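Local coordinates for protein cortical-lytic enzyme (Bacillus cereus, PDB 4S3J) that hydrolyses partially degraded cortex peptidoglycan during spore germination, acting as an N-acetylglucosaminidase that probably recognises muramic acid delta-lactam residues, at residues S392-M397 / I405-I410. Sequence-based numbering, arbitrary orientation.
Sequences SKFNLM and ISYWKI
In the TIM barrel of this family 18 glycosyl hydrolase, Phe-394 and Met-397 of helix 387-400 pack against Ile-405 and Tyr-407 of strand 404-408, the barrel strand that follows the helix in the chain. The axes of helix 392-397 and strand 405-408 approach to 11.5 Å at 150°, roughly antiparallel; side chains alone bridge the gap, and no hydrogen bond crosses it. Met-397 bends at chi3 (57°), which turns its methyl onto the base of the isoleucine: CE lies 3.9 Å from Ile-405 CB, and SD also lies against that carbon. Ile-405 is extended (chi1 -177°) and reaches with CD1 to the edge of the phenylalanine ring, 3.9 Å from Phe-394 CE1 and near the ring plane. Tyr-407 comes to the same edge with its hydroxyl; OH sits 3.4 Å from both CE1 and CZ of Phe-394, and is hydrogen-bonded elsewhere. Ile-405 CG1 lies above one face of the tyrosine ring, nearer its margin than its centre. All four residues are buried. Helix 415-424 flanks the aromatic side through Leu-421, which touches both Phe-394 and Tyr-407. Backbone hydrogen bonds seat strand 404-408 between 318-330 and 104-111, last strand pairing with first to close the barrel.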
loop_
_atom_site.group_PDB
_atom_site.type_symbol
_atom_site.label_atom_id
_atom_site.label_comp_id
_atom_site.label_asym_id
_atom_site.label_seq_id
_atom_site.Cartn_x
_atom_site.Cartn_y
_atom_site.Cartn_z
ATOM N N SER A 392 4.161 7.610 -8.520
ATOM C CA SER A 392 3.245 7.331 -9.624
ATOM C C SER A 392 1.895 6.856 -9.127
ATOM O O SER A 392 0.864 7.241 -9.678
ATOM C CB SER A 392 3.831 6.301 -10.566
ATOM O OG SER A 392 5.010 6.839 -11.165
ATOM N N LYS A 393 1.898 6.022 -8.100
ATOM C CA LYS A 393 0.652 5.533 -7.518
ATOM C C LYS A 393 -0.136 6.640 -6.822
ATOM O O LYS A 393 -1.362 6.715 -6.972
ATOM C CB LYS A 393 0.949 4.403 -6.542
ATOM C CG LYS A 393 1.374 3.094 -7.213
ATOM C CD LYS A 393 0.198 2.442 -7.915
ATOM C CE LYS A 393 0.577 1.163 -8.670
ATOM N NZ LYS A 393 1.096 0.070 -7.803
ATOM N N PHE A 394 0.552 7.528 -6.101
ATOM C CA PHE A 394 -0.112 8.678 -5.478
ATOM C C PHE A 394 -0.768 9.550 -6.563
ATOM O O PHE A 394 -1.899 10.018 -6.384
ATOM C CB PHE A 394 0.879 9.527 -4.674
ATOM C CG PHE A 394 1.376 8.888 -3.381
ATOM C CD1 PHE A 394 0.754 7.778 -2.791
ATOM C CD2 PHE A 394 2.529 9.397 -2.773
ATOM C CE1 PHE A 394 1.225 7.244 -1.599
ATOM C CE2 PHE A 394 3.006 8.857 -1.600
ATOM C CZ PHE A 394 2.353 7.760 -1.012
ATOM N N ASN A 395 -0.065 9.795 -7.671
ATOM C CA ASN A 395 -0.618 10.608 -8.764
ATOM C C ASN A 395 -1.835 9.919 -9.408
ATOM O O ASN A 395 -2.806 10.578 -9.795
ATOM C CB ASN A 395 0.448 10.899 -9.807
ATOM C CG ASN A 395 1.506 11.871 -9.300
ATOM O OD1 ASN A 395 1.387 12.437 -8.201
ATOM N ND2 ASN A 395 2.554 12.047 -10.084
ATOM N N LEU A 396 -1.796 8.590 -9.506
ATOM C CA LEU A 396 -2.956 7.846 -10.001
ATOM C C LEU A 396 -4.177 8.048 -9.091
ATOM O O LEU A 396 -5.308 8.230 -9.576
ATOM C CB LEU A 396 -2.614 6.369 -10.118
ATOM C CG LEU A 396 -3.753 5.420 -10.512
ATOM C CD1 LEU A 396 -4.275 5.778 -11.913
ATOM C CD2 LEU A 396 -3.298 3.983 -10.474
ATOM N N MET A 397 -3.951 8.029 -7.778
ATOM C CA MET A 397 -5.027 8.238 -6.806
ATOM C C MET A 397 -5.653 9.605 -7.026
ATOM O O MET A 397 -6.875 9.748 -7.009
ATOM C CB MET A 397 -4.506 8.132 -5.376
ATOM C CG MET A 397 -4.029 6.728 -4.987
ATOM S SD MET A 397 -3.145 6.730 -3.402
ATOM C CE MET A 397 -4.391 7.446 -2.319
ATOM N N ILE A 405 -5.572 4.746 0.422
ATOM C CA ILE A 405 -4.578 3.733 0.113
ATOM C C ILE A 405 -4.446 2.798 1.324
ATOM O O ILE A 405 -4.511 3.234 2.472
ATOM C CB ILE A 405 -3.215 4.401 -0.260
ATOM C CG1 ILE A 405 -2.165 3.367 -0.666
ATOM C CG2 ILE A 405 -2.700 5.246 0.877
ATOM C CD1 ILE A 405 -0.957 4.007 -1.314
ATOM N N SER A 406 -4.276 1.504 1.058
ATOM C CA SER A 406 -4.160 0.496 2.091
ATOM C C SER A 406 -2.889 -0.314 1.898
ATOM O O SER A 406 -2.732 -0.993 0.894
ATOM C CB SER A 406 -5.399 -0.415 2.066
ATOM O OG SER A 406 -5.321 -1.437 3.037
ATOM N N TYR A 407 -1.998 -0.247 2.878
ATOM C CA TYR A 407 -0.670 -0.847 2.756
ATOM C C TYR A 407 -0.562 -2.246 3.363
ATOM O O TYR A 407 -0.894 -2.445 4.531
ATOM C CB TYR A 407 0.337 0.044 3.433
ATOM C CG TYR A 407 0.630 1.353 2.743
ATOM C CD1 TYR A 407 1.462 1.400 1.614
ATOM C CD2 TYR A 407 0.131 2.546 3.225
ATOM C CE1 TYR A 407 1.767 2.613 0.997
ATOM C CE2 TYR A 407 0.438 3.776 2.610
ATOM C CZ TYR A 407 1.252 3.798 1.497
ATOM O OH TYR A 407 1.606 4.989 0.870
ATOM N N TRP A 408 -0.039 -3.193 2.580
ATOM C CA TRP A 408 0.345 -4.523 3.063
ATOM C C TRP A 408 1.873 -4.635 2.937
ATOM O O TRP A 408 2.380 -4.724 1.810
ATOM C CB TRP A 408 -0.314 -5.643 2.257
ATOM C CG TRP A 408 -0.079 -6.994 2.891
ATOM C CD1 TRP A 408 1.013 -7.793 2.745
ATOM C CD2 TRP A 408 -0.947 -7.671 3.798
ATOM N NE1 TRP A 408 0.874 -8.941 3.494
ATOM C CE2 TRP A 408 -0.319 -8.880 4.158
ATOM C CE3 TRP A 408 -2.193 -7.371 4.351
ATOM C CZ2 TRP A 408 -0.894 -9.795 5.034
ATOM C CZ3 TRP A 408 -2.760 -8.283 5.225
ATOM C CH2 TRP A 408 -2.108 -9.473 5.558
ATOM N N LYS A 409 2.634 -4.638 4.029
ATOM C CA LYS A 409 2.197 -4.618 5.423
ATOM C C LYS A 409 3.320 -3.996 6.246
ATOM O O LYS A 409 4.439 -3.826 5.753
ATOM C CB LYS A 409 1.885 -6.035 5.949
ATOM C CG LYS A 409 3.072 -7.005 5.845
ATOM C CD LYS A 409 2.778 -8.344 6.559
ATOM C CE LYS A 409 3.887 -9.347 6.324
ATOM N NZ LYS A 409 3.708 -10.600 7.129
ATOM N N ILE A 410 3.025 -3.681 7.500
ATOM C CA ILE A 410 4.011 -3.171 8.448
ATOM C C ILE A 410 5.122 -4.204 8.636
ATOM O O ILE A 410 4.869 -5.401 8.677
ATOM C CB ILE A 410 3.312 -2.822 9.788
ATOM C CG1 ILE A 410 2.360 -1.644 9.583
ATOM C CG2 ILE A 410 4.341 -2.511 10.900
ATOM C CD1 ILE A 410 1.400 -1.416 10.734
#